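Local coordinates for uncharacterized protein (Staphylococcus aureus subsp. aureus Mu50, PDB 4QPV) that is of unknown function but belongs to the DUF1672 family and has a unique fold built on a kinked-helix-beta-beta-beta repeat, at residues I41-K46 with D77-F82; D49-R54 with I96-S101; F63-K68 with H88-N93; T120-V125 with D185-Y190. All blocks are in the same frame, centred on the assembly; numbering follows the deposited sequence. Where two conformers were deposited one is given.

Contact 1: residues I41-K46 with D77-F82; sequences IEFSKK and DGVEVF
The Phe-43 ring offers its edge to Val-79: CD2 lies 3.8 Å from Val-79 CG1, and that methyl sits near the ring plane. The two side chains cross at about a right angle. The His-47 ring also meets Phe-43, and Ile-51, Lys-100 and Ile-103 touch it as well. With CG anti to the backbone N (chi1 -173°), the torsion carries the ring off the helix toward strand 78-87, where its CD2 side meets Val-79.

Val-79 CG1 meets the helix a second time, one residue further on, at 3.9 Å from Ser-44 CB. The backbones come close here, with the CA atoms of Ser-44 and Val-79 6.0 Å apart, a separation that the small serine side chain accommodates. Its hydroxyl turns back into its own helix: Ser-44 OG donates to Ile-41 O at 2.6 Å, with a C=O...donor angle of 134°.

Helix 38-46, followed directly by helix 48-63, thus packs on the first residues of the middle strand of the antiparallel meander 67-75, 78-87, 90-98, consistent with the kinked-helix-beta-beta-beta unit. No hydrogen bond joins the two segments, whose shared buried surface is a modest 110 Å². The approaches between them within 4.5 Å are carbon to carbon, centred on one valine methyl, and the buried Ser-44 hydroxyl is satisfied by its helical acceptor without a polar partner on the strand.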
# COMPACT_ATOMS: atom_id res chain seq x y z
N ILE A 41 -8.42 15.62 -16.07
CA ILE A 41 -8.79 15.99 -14.70
C ILE A 41 -10.28 16.38 -14.67
O ILE A 41 -11.02 15.85 -13.85
CB ILE A 41 -7.88 17.15 -14.18
CG1 ILE A 41 -6.43 16.64 -13.99
CG2 ILE A 41 -8.44 17.76 -12.87
CD1 ILE A 41 -5.36 17.81 -13.80
N GLU A 42 -10.72 17.26 -15.58
CA GLU A 42 -12.13 17.65 -15.64
C GLU A 42 -13.04 16.43 -15.92
O GLU A 42 -14.10 16.31 -15.30
CB GLU A 42 -12.35 18.76 -16.69
CG GLU A 42 -13.81 19.14 -16.91
CD GLU A 42 -14.54 19.98 -15.88
OE1 GLU A 42 -14.05 20.13 -14.74
OE2 GLU A 42 -15.64 20.48 -16.23
N PHE A 43 -12.60 15.52 -16.82
CA PHE A 43 -13.36 14.30 -17.14
C PHE A 43 -13.59 13.43 -15.89
O PHE A 43 -14.71 12.96 -15.66
CB PHE A 43 -12.65 13.47 -18.24
CG PHE A 43 -13.45 12.29 -18.75
CD1 PHE A 43 -14.35 12.45 -19.80
CD2 PHE A 43 -13.31 11.03 -18.18
CE1 PHE A 43 -15.10 11.36 -20.28
CE2 PHE A 43 -14.05 9.95 -18.66
CZ PHE A 43 -14.95 10.12 -19.70
N SER A 44 -12.53 13.25 -15.06
CA SER A 44 -12.59 12.44 -13.84
C SER A 44 -13.66 12.97 -12.86
O SER A 44 -14.28 12.20 -12.14
CB SER A 44 -11.23 12.39 -13.16
OG SER A 44 -10.92 13.60 -12.48
N LYS A 45 -13.86 14.29 -12.83
CA LYS A 45 -14.83 14.93 -11.94
C LYS A 45 -16.25 14.75 -12.46
O LYS A 45 -17.17 14.56 -11.67
CB LYS A 45 -14.51 16.42 -11.79
CG LYS A 45 -13.21 16.68 -11.04
CD LYS A 45 -12.80 18.13 -11.21
CE LYS A 45 -11.47 18.45 -10.57
NZ LYS A 45 -11.03 19.83 -10.94
N LYS A 46 -16.43 14.78 -13.77
CA LYS A 46 -17.75 14.67 -14.39
C LYS A 46 -18.29 13.23 -14.41
O LYS A 46 -19.50 13.04 -14.58
CB LYS A 46 -17.70 15.23 -15.82
CG LYS A 46 -17.65 16.76 -15.88
CD LYS A 46 -19.03 17.37 -15.74
CE LYS A 46 -18.97 18.87 -15.60
NZ LYS A 46 -20.28 19.41 -15.18
N ASP A 77 -3.78 10.98 -20.30
CA ASP A 77 -4.90 11.53 -21.07
C ASP A 77 -6.20 10.79 -20.66
O ASP A 77 -7.26 11.00 -21.27
CB ASP A 77 -4.65 11.47 -22.60
CG ASP A 77 -4.62 10.10 -23.27
OD1 ASP A 77 -4.39 9.09 -22.56
OD2 ASP A 77 -4.77 10.05 -24.50
N GLY A 78 -6.10 9.94 -19.64
CA GLY A 78 -7.23 9.20 -19.11
C GLY A 78 -7.49 9.47 -17.64
O GLY A 78 -7.33 10.59 -17.16
N VAL A 79 -7.93 8.44 -16.94
CA VAL A 79 -8.27 8.56 -15.52
C VAL A 79 -7.62 7.41 -14.75
O VAL A 79 -7.06 6.48 -15.35
CB VAL A 79 -9.80 8.60 -15.29
CG1 VAL A 79 -10.44 9.81 -15.98
CG2 VAL A 79 -10.48 7.29 -15.75
N GLU A 80 -7.69 7.50 -13.44
CA GLU A 80 -7.15 6.48 -12.53
C GLU A 80 -8.03 6.38 -11.30
O GLU A 80 -8.45 7.41 -10.76
CB GLU A 80 -5.71 6.82 -12.16
CG GLU A 80 -5.01 5.75 -11.33
CD GLU A 80 -3.53 6.03 -11.18
OE1 GLU A 80 -3.05 7.06 -11.71
OE2 GLU A 80 -2.84 5.21 -10.53
N VAL A 81 -8.33 5.14 -10.87
CA VAL A 81 -9.18 4.86 -9.71
C VAL A 81 -8.34 4.21 -8.63
O VAL A 81 -7.76 3.16 -8.88
CB VAL A 81 -10.40 3.95 -10.02
CG1 VAL A 81 -11.39 3.93 -8.86
CG2 VAL A 81 -11.09 4.35 -11.31
N PHE A 82 -8.33 4.81 -7.44
CA PHE A 82 -7.65 4.27 -6.26
C PHE A 82 -8.74 3.50 -5.53
O PHE A 82 -9.88 3.98 -5.47
CB PHE A 82 -7.08 5.41 -5.41
CG PHE A 82 -5.84 6.02 -6.00
CD1 PHE A 82 -5.91 6.85 -7.13
CD2 PHE A 82 -4.59 5.78 -5.43
CE1 PHE A 82 -4.75 7.39 -7.69
CE2 PHE A 82 -3.43 6.33 -5.99
CZ PHE A 82 -3.52 7.13 -7.11

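Contact 2: residues D49-R54 with I96-S101; sequences DKIAKR and IPFDKS
Ile-51 and Phe-98 mark the closest passage of the two backbones, their CA atoms 8.5 Å apart, where helix 48-63 covers one face of the three-stranded antiparallel meander. The helical side is regular across residues 49-54, with Lys-53 N bonded to Asp-49 O and Arg-54 N to Lys-50 O. On the other side, outer strand 90-98 ends at Phe-98 and, after Asp-99, the chain enters a 3-10 turn at Lys-100 and Ser-101.

Phe-98 carries the contact between these elements, burying 63 Å² of its surface here. Its CG stands anti to the carbonyl carbon (chi1 -70°), and the ring reaches toward the helix so that its far end meets backbone as well as side chain. CZ is 3.7 Å from Arg-54 O, and CE2 is 4.1 Å from Ile-51 O; both oxygens approach the ring obliquely. Aliphatic contacts are longer: Ile-51 CG2 stands 4.3 Å from Phe-98 CD2, and Arg-54 CB 4.2 Å from Phe-98 CE2. Ile-51 also reaches Val-79 and Val-81, which places it over the middle strand.

The guanidinium of Arg-54 bridges its own helix, through Gln-57, and the chain after strand 90-98. NH1 bonds Gln-57 OE1 and Ser-107 O, and NE bonds Ile-102 O, so several acceptors fix the rotation of the group. NH2 completes the set through one water, which accepts from Arg-54 NH2 at 2.9 Å and donates to Ser-101 O at 2.8 Å.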
# COMPACT_ATOMS: atom_id res chain seq x y z
N ASP A 49 -18.73 8.76 -10.40
CA ASP A 49 -19.50 7.55 -10.03
C ASP A 49 -19.32 6.39 -11.03
O ASP A 49 -19.13 5.25 -10.61
CB ASP A 49 -20.99 7.87 -9.87
CG ASP A 49 -21.30 8.80 -8.70
OD1 ASP A 49 -20.40 9.01 -7.85
OD2 ASP A 49 -22.41 9.35 -8.66
N LYS A 50 -19.38 6.68 -12.32
CA LYS A 50 -19.23 5.64 -13.33
C LYS A 50 -17.82 5.06 -13.28
O LYS A 50 -17.66 3.84 -13.33
CB LYS A 50 -19.50 6.21 -14.75
CG LYS A 50 -19.29 5.22 -15.91
CD LYS A 50 -20.32 4.09 -15.88
CE LYS A 50 -20.42 3.40 -17.22
NZ LYS A 50 -21.66 2.58 -17.31
N ILE A 51 -16.81 5.93 -13.15
CA ILE A 51 -15.41 5.47 -13.14
C ILE A 51 -15.17 4.61 -11.89
O ILE A 51 -14.55 3.55 -11.99
CB ILE A 51 -14.41 6.65 -13.28
CG1 ILE A 51 -14.53 7.35 -14.66
CG2 ILE A 51 -12.97 6.18 -13.04
CD1 ILE A 51 -13.95 8.84 -14.69
N ALA A 52 -15.70 5.06 -10.73
CA ALA A 52 -15.60 4.31 -9.47
C ALA A 52 -16.23 2.91 -9.62
O ALA A 52 -15.60 1.92 -9.25
CB ALA A 52 -16.28 5.08 -8.34
N LYS A 53 -17.43 2.84 -10.23
CA LYS A 53 -18.15 1.59 -10.47
C LYS A 53 -17.32 0.66 -11.37
O LYS A 53 -17.22 -0.54 -11.07
CB LYS A 53 -19.54 1.88 -11.11
CG LYS A 53 -20.34 0.62 -11.45
CD LYS A 53 -21.80 0.91 -11.81
CE LYS A 53 -22.00 1.51 -13.18
NZ LYS A 53 -23.44 1.52 -13.55
N ARG A 54 -16.75 1.20 -12.47
CA ARG A 54 -15.92 0.41 -13.41
C ARG A 54 -14.63 -0.08 -12.72
O ARG A 54 -14.20 -1.21 -12.96
CB ARG A 54 -15.61 1.19 -14.70
CG ARG A 54 -16.87 1.47 -15.56
CD ARG A 54 -17.36 0.21 -16.26
NE ARG A 54 -16.78 0.07 -17.60
CZ ARG A 54 -16.75 -1.07 -18.29
NH1 ARG A 54 -17.20 -2.19 -17.76
NH2 ARG A 54 -16.26 -1.08 -19.52
N ILE A 96 -5.87 1.61 -10.60
CA ILE A 96 -5.94 1.11 -11.96
C ILE A 96 -6.15 2.29 -12.91
O ILE A 96 -7.07 3.08 -12.67
CB ILE A 96 -7.04 0.01 -12.12
CG1 ILE A 96 -7.09 -0.58 -13.54
CG2 ILE A 96 -8.44 0.46 -11.65
CD1 ILE A 96 -5.93 -1.50 -13.92
N PRO A 97 -5.36 2.42 -14.00
CA PRO A 97 -5.65 3.51 -14.95
C PRO A 97 -6.71 3.06 -15.95
O PRO A 97 -6.83 1.86 -16.25
CB PRO A 97 -4.30 3.75 -15.62
CG PRO A 97 -3.64 2.39 -15.62
CD PRO A 97 -4.20 1.61 -14.46
N PHE A 98 -7.46 4.01 -16.51
CA PHE A 98 -8.42 3.72 -17.58
C PHE A 98 -8.38 4.78 -18.64
O PHE A 98 -8.10 5.94 -18.33
CB PHE A 98 -9.86 3.71 -17.02
CG PHE A 98 -10.28 2.59 -16.11
CD1 PHE A 98 -10.16 1.26 -16.52
CD2 PHE A 98 -10.95 2.85 -14.92
CE1 PHE A 98 -10.62 0.22 -15.71
CE2 PHE A 98 -11.47 1.81 -14.15
CZ PHE A 98 -11.31 0.50 -14.56
N ASP A 99 -8.78 4.44 -19.87
CA ASP A 99 -8.99 5.44 -20.92
C ASP A 99 -10.36 6.08 -20.64
O ASP A 99 -11.16 5.48 -19.92
CB ASP A 99 -8.97 4.81 -22.33
CG ASP A 99 -7.64 4.22 -22.73
OD1 ASP A 99 -6.59 4.74 -22.27
OD2 ASP A 99 -7.64 3.25 -23.51
N LYS A 100 -10.63 7.26 -21.19
CA LYS A 100 -11.94 7.92 -21.03
C LYS A 100 -13.06 7.01 -21.55
O LYS A 100 -14.18 7.09 -21.05
CB LYS A 100 -11.95 9.26 -21.79
CG LYS A 100 -11.09 10.35 -21.15
CD LYS A 100 -10.81 11.45 -22.17
CE LYS A 100 -11.45 12.76 -21.79
NZ LYS A 100 -11.65 13.65 -22.97
N SER A 101 -12.75 6.11 -22.52
CA SER A 101 -13.72 5.17 -23.10
C SER A 101 -14.28 4.16 -22.07
O SER A 101 -15.22 3.44 -22.39
CB SER A 101 -13.11 4.42 -24.28
OG SER A 101 -12.06 3.58 -23.82
O HOH W 1 -15.76 0.75 -21.73

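Contact 3: residues F63-K68 with H88-N93; sequences FGLKVK and HDIVFN
Leu-65 makes the tight part of this contact by dividing its two methyls between Ile-90 and Phe-92, two residues apart on strand 90-98. CD1 comes to 3.7 Å from Phe-92 CE2, in the plane of the ring and at its edge, while CD2 meets Ile-90 CD1 at 4.0 Å, the leucine and isoleucine side chains crossing at about a right angle. Ile-90 CG2 also lies at the edge of the Phe-92 ring. Phe-92 reaches Leu-65 because its CG stands between the backbone N and the carbonyl carbon (chi1 63°), which lifts the ring toward residues 63-68.

Packing slackens at Val-67, whose CG1 is 4.4 Å from Phe-92 CZ and approaches the ring obliquely. Lys-66, Lys-68 and His-88 are exposed and mark the solvent side. Lys-66 is held instead through its backbone N, which bonds Asp-87 OD2.

No hydrogen bond crosses between the segments. The CA atoms of Leu-65 and Ile-90 are 8.6 Å apart, and those of Val-67 and Asn-93 9.0 Å, too far for paired strands. Both Val-67 and Phe-92 touch Cys-85 of the intervening strand. This is the arrangement of a beta-meander: apolar residues of strand 90-98 meet Leu-65, in the lead-in to strand 67-75, and Val-67 over one face of the middle strand.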
# COMPACT_ATOMS: atom_id res chain seq x y z
N PHE A 63 -9.70 -10.21 -9.89
CA PHE A 63 -9.16 -10.78 -8.66
C PHE A 63 -10.19 -11.49 -7.78
O PHE A 63 -9.80 -12.18 -6.83
CB PHE A 63 -8.42 -9.70 -7.85
CG PHE A 63 -7.34 -9.02 -8.67
CD1 PHE A 63 -6.15 -9.68 -8.96
CD2 PHE A 63 -7.54 -7.75 -9.20
CE1 PHE A 63 -5.16 -9.07 -9.74
CE2 PHE A 63 -6.56 -7.15 -10.00
CZ PHE A 63 -5.38 -7.82 -10.27
N GLY A 64 -11.48 -11.35 -8.11
CA GLY A 64 -12.55 -11.99 -7.33
C GLY A 64 -12.71 -11.34 -5.97
O GLY A 64 -13.14 -11.99 -5.01
N LEU A 65 -12.32 -10.06 -5.87
CA LEU A 65 -12.38 -9.31 -4.62
C LEU A 65 -13.30 -8.10 -4.70
O LEU A 65 -13.36 -7.42 -5.73
CB LEU A 65 -10.98 -8.83 -4.22
CG LEU A 65 -10.01 -9.96 -3.80
CD1 LEU A 65 -8.57 -9.47 -3.86
CD2 LEU A 65 -10.36 -10.49 -2.40
N LYS A 66 -13.98 -7.83 -3.59
CA LYS A 66 -14.86 -6.68 -3.44
C LYS A 66 -14.02 -5.50 -2.92
O LYS A 66 -13.42 -5.57 -1.85
CB LYS A 66 -16.02 -7.01 -2.47
CG LYS A 66 -17.17 -5.99 -2.51
CD LYS A 66 -18.09 -6.07 -1.28
CE LYS A 66 -19.01 -7.28 -1.28
NZ LYS A 66 -19.75 -7.42 0.00
N VAL A 67 -13.94 -4.42 -3.72
CA VAL A 67 -13.16 -3.24 -3.34
C VAL A 67 -14.09 -2.03 -3.36
O VAL A 67 -15.19 -2.10 -3.93
CB VAL A 67 -11.88 -3.01 -4.23
CG1 VAL A 67 -11.04 -4.27 -4.31
CG2 VAL A 67 -12.25 -2.53 -5.65
N LYS A 68 -13.64 -0.93 -2.77
CA LYS A 68 -14.36 0.34 -2.74
C LYS A 68 -13.44 1.47 -3.27
O LYS A 68 -12.34 1.64 -2.76
CB LYS A 68 -14.85 0.65 -1.31
CG LYS A 68 -15.72 1.89 -1.18
CD LYS A 68 -17.18 1.60 -1.51
CE LYS A 68 -18.07 2.82 -1.40
NZ LYS A 68 -19.37 2.61 -2.09
N HIS A 88 -12.68 -10.56 3.33
CA HIS A 88 -12.22 -11.85 3.89
C HIS A 88 -10.80 -11.66 4.50
O HIS A 88 -9.91 -12.49 4.31
CB HIS A 88 -12.26 -12.97 2.83
CG HIS A 88 -13.64 -13.39 2.41
ND1 HIS A 88 -14.40 -12.62 1.55
CD2 HIS A 88 -14.32 -14.52 2.70
CE1 HIS A 88 -15.53 -13.29 1.37
NE2 HIS A 88 -15.53 -14.44 2.04
N ASP A 89 -10.60 -10.52 5.19
CA ASP A 89 -9.36 -10.06 5.84
C ASP A 89 -8.21 -9.82 4.85
O ASP A 89 -7.07 -9.66 5.29
CB ASP A 89 -8.91 -11.00 6.97
CG ASP A 89 -9.71 -10.81 8.25
OD1 ASP A 89 -10.24 -9.69 8.46
OD2 ASP A 89 -9.78 -11.77 9.05
N ILE A 90 -8.50 -9.78 3.52
CA ILE A 90 -7.50 -9.39 2.52
C ILE A 90 -7.60 -7.85 2.45
O ILE A 90 -8.64 -7.32 2.05
CB ILE A 90 -7.71 -10.10 1.15
CG1 ILE A 90 -7.49 -11.65 1.31
CG2 ILE A 90 -6.80 -9.49 0.04
CD1 ILE A 90 -8.16 -12.45 0.31
N VAL A 91 -6.54 -7.16 2.90
CA VAL A 91 -6.55 -5.70 3.01
C VAL A 91 -5.43 -5.07 2.19
O VAL A 91 -4.26 -5.39 2.39
CB VAL A 91 -6.49 -5.23 4.49
CG1 VAL A 91 -6.54 -3.69 4.60
CG2 VAL A 91 -7.58 -5.89 5.34
N PHE A 92 -5.79 -4.15 1.28
CA PHE A 92 -4.80 -3.41 0.48
C PHE A 92 -5.45 -2.20 -0.15
O PHE A 92 -6.68 -2.08 -0.19
CB PHE A 92 -4.18 -4.31 -0.65
CG PHE A 92 -5.16 -4.81 -1.70
CD1 PHE A 92 -5.53 -4.01 -2.78
CD2 PHE A 92 -5.76 -6.06 -1.58
CE1 PHE A 92 -6.47 -4.46 -3.72
CE2 PHE A 92 -6.65 -6.54 -2.55
CZ PHE A 92 -7.00 -5.73 -3.62
N ASN A 93 -4.58 -1.33 -0.65
CA ASN A 93 -4.93 -0.18 -1.48
C ASN A 93 -4.21 -0.36 -2.79
O ASN A 93 -3.07 -0.82 -2.81
CB ASN A 93 -4.60 1.15 -0.83
CG ASN A 93 -5.63 1.53 0.19
OD1 ASN A 93 -5.79 0.86 1.22
ND2 ASN A 93 -6.39 2.58 -0.09

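Contact 4: residues T120-V125 with D185-Y190; sequences TLVGTV and DEYKRY
Tyr-187 OH makes the shortest polar bond here, donating to Phe-63 O at the end of helix 48-63, and the Phe-63 and Tyr-187 rings also meet edge-to-face. The same hydroxyl oxygen, Tyr-187 OH, lies 4.2 Å from Val-125 CG1 across the contact, so the polar tip of the tyrosine is fixed by one helix end while its carbon flank packs on another helix.

Between the segments themselves the packing is apolar, with no hydrogen bond from one to the other and 133 Å² buried in all, about half of it (65 Å²) on Tyr-187. Tyr-187 extends with CG anti to its N (chi1 175°), bringing the ring away from its own helix and toward 120-125. Val-122 CG1 rests 4.0 Å from Tyr-187 CB, near the root of the side chain. Farther out, Val-125 CG1 is 3.9 Å from Tyr-187 CE1 and approaches the ring obliquely, the two side chains crossing at about a right angle. The valines are three residues apart, on one side of their helix, and thus follow the length of the tyrosine. The nearest CA pair, Val-122 and Tyr-187, is separated by 6.9 Å.

With Val-122 also packed on Phe-63, Val-125 on Leu-65 and on Phe-92 of strand 90-98, and Tyr-187 on Leu-65 and Ile-195, helix 184-190 joins helix 116-133 beside the end of helix 48-63 and the edge of the three-stranded sheet.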
# COMPACT_ATOMS: atom_id res chain seq x y z
N THR A 120 2.65 -6.45 -11.64
CA THR A 120 2.86 -5.51 -10.53
C THR A 120 1.55 -5.37 -9.73
O THR A 120 1.58 -5.44 -8.51
CB THR A 120 3.40 -4.16 -11.04
OG1 THR A 120 4.66 -4.41 -11.68
CG2 THR A 120 3.60 -3.14 -9.91
N LEU A 121 0.41 -5.23 -10.43
CA LEU A 121 -0.89 -5.13 -9.78
C LEU A 121 -1.19 -6.41 -9.01
O LEU A 121 -1.67 -6.34 -7.89
CB LEU A 121 -2.00 -4.84 -10.81
CG LEU A 121 -3.37 -4.59 -10.22
CD1 LEU A 121 -3.37 -3.34 -9.28
CD2 LEU A 121 -4.40 -4.45 -11.31
N VAL A 122 -0.89 -7.58 -9.60
CA VAL A 122 -1.06 -8.86 -8.90
C VAL A 122 -0.26 -8.81 -7.57
O VAL A 122 -0.82 -9.16 -6.53
CB VAL A 122 -0.67 -10.07 -9.77
CG1 VAL A 122 -0.52 -11.34 -8.93
CG2 VAL A 122 -1.70 -10.29 -10.88
N GLY A 123 0.99 -8.34 -7.61
CA GLY A 123 1.84 -8.22 -6.42
C GLY A 123 1.25 -7.29 -5.38
O GLY A 123 1.30 -7.57 -4.18
N THR A 124 0.61 -6.19 -5.83
CA THR A 124 -0.06 -5.22 -4.97
C THR A 124 -1.25 -5.90 -4.25
O THR A 124 -1.43 -5.74 -3.06
CB THR A 124 -0.47 -4.01 -5.83
OG1 THR A 124 0.72 -3.29 -6.13
CG2 THR A 124 -1.45 -3.11 -5.14
N VAL A 125 -2.05 -6.67 -4.99
CA VAL A 125 -3.19 -7.38 -4.42
C VAL A 125 -2.67 -8.45 -3.45
O VAL A 125 -3.21 -8.58 -2.36
CB VAL A 125 -4.03 -7.99 -5.56
CG1 VAL A 125 -5.03 -9.02 -5.04
CG2 VAL A 125 -4.74 -6.88 -6.34
N ASP A 185 -2.64 -15.26 -14.51
CA ASP A 185 -2.89 -16.70 -14.61
C ASP A 185 -2.43 -17.39 -13.34
O ASP A 185 -3.16 -18.21 -12.79
CB ASP A 185 -2.21 -17.33 -15.85
CG ASP A 185 -2.94 -17.09 -17.16
OD1 ASP A 185 -4.12 -16.66 -17.12
OD2 ASP A 185 -2.34 -17.35 -18.22
N GLU A 186 -1.23 -17.00 -12.84
CA GLU A 186 -0.67 -17.54 -11.60
C GLU A 186 -1.55 -17.15 -10.41
O GLU A 186 -1.79 -18.00 -9.55
CB GLU A 186 0.78 -17.07 -11.40
CG GLU A 186 1.77 -17.84 -12.25
CD GLU A 186 3.16 -17.26 -12.42
OE1 GLU A 186 3.33 -16.03 -12.23
OE2 GLU A 186 4.07 -18.02 -12.80
N TYR A 187 -2.10 -15.91 -10.40
CA TYR A 187 -3.02 -15.46 -9.36
C TYR A 187 -4.28 -16.33 -9.36
O TYR A 187 -4.71 -16.80 -8.30
CB TYR A 187 -3.41 -13.97 -9.54
CG TYR A 187 -4.46 -13.52 -8.55
CD1 TYR A 187 -4.10 -13.08 -7.27
CD2 TYR A 187 -5.82 -13.60 -8.85
CE1 TYR A 187 -5.07 -12.71 -6.34
CE2 TYR A 187 -6.79 -13.25 -7.92
CZ TYR A 187 -6.41 -12.79 -6.67
OH TYR A 187 -7.35 -12.42 -5.73
N LYS A 188 -4.88 -16.54 -10.54
CA LYS A 188 -6.09 -17.35 -10.69
C LYS A 188 -5.88 -18.79 -10.22
O LYS A 188 -6.72 -19.33 -9.52
CB LYS A 188 -6.59 -17.34 -12.15
CG LYS A 188 -7.11 -15.98 -12.62
CD LYS A 188 -8.54 -15.70 -12.16
CE LYS A 188 -9.09 -14.42 -12.73
NZ LYS A 188 -10.21 -13.90 -11.91
N ARG A 189 -4.74 -19.38 -10.56
CA ARG A 189 -4.42 -20.77 -10.22
C ARG A 189 -4.04 -20.97 -8.74
O ARG A 189 -4.48 -21.94 -8.13
CB ARG A 189 -3.27 -21.27 -11.12
CG ARG A 189 -2.86 -22.72 -10.89
CD ARG A 189 -1.72 -23.12 -11.80
NE ARG A 189 -1.24 -24.46 -11.47
CZ ARG A 189 -0.18 -25.03 -12.03
NH1 ARG A 189 0.53 -24.37 -12.95
NH2 ARG A 189 0.20 -26.25 -11.68
N TYR A 190 -3.20 -20.10 -8.18
CA TYR A 190 -2.68 -20.33 -6.83
C TYR A 190 -3.30 -19.49 -5.71
O TYR A 190 -3.26 -19.94 -4.55
CB TYR A 190 -1.17 -20.08 -6.83
CG TYR A 190 -0.37 -21.05 -7.69
CD1 TYR A 190 -0.08 -22.33 -7.24
CD2 TYR A 190 0.13 -20.65 -8.92
CE1 TYR A 190 0.64 -23.22 -8.03
CE2 TYR A 190 0.88 -21.53 -9.71
CZ TYR A 190 1.13 -22.82 -9.26
OH TYR A 190 1.87 -23.68 -10.03

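Every touching residue of contacts 3 and 4 is buried, and their centres lie 12 and 15 Å from the chain centre; contacts 1 and 2, 21 and 20 Å out, each include a partly exposed phenylalanine. None has a direct hydrogen bond between its segments. Contacts 1 and 2 set successive helices against the meander and are joined by strand pairing, Val-79 O to Phe-98 N at 2.8 Å, while contact 3 joins outer strand 90-98 to the start of 67-75 and the loop before it. Only contact 2 adds a water bridge. Contact 4 is helix on helix, joined to contact 3 by the Tyr-187 to Phe-63 hydrogen bond and by packing such as Phe-92 CD2 on Val-125 O.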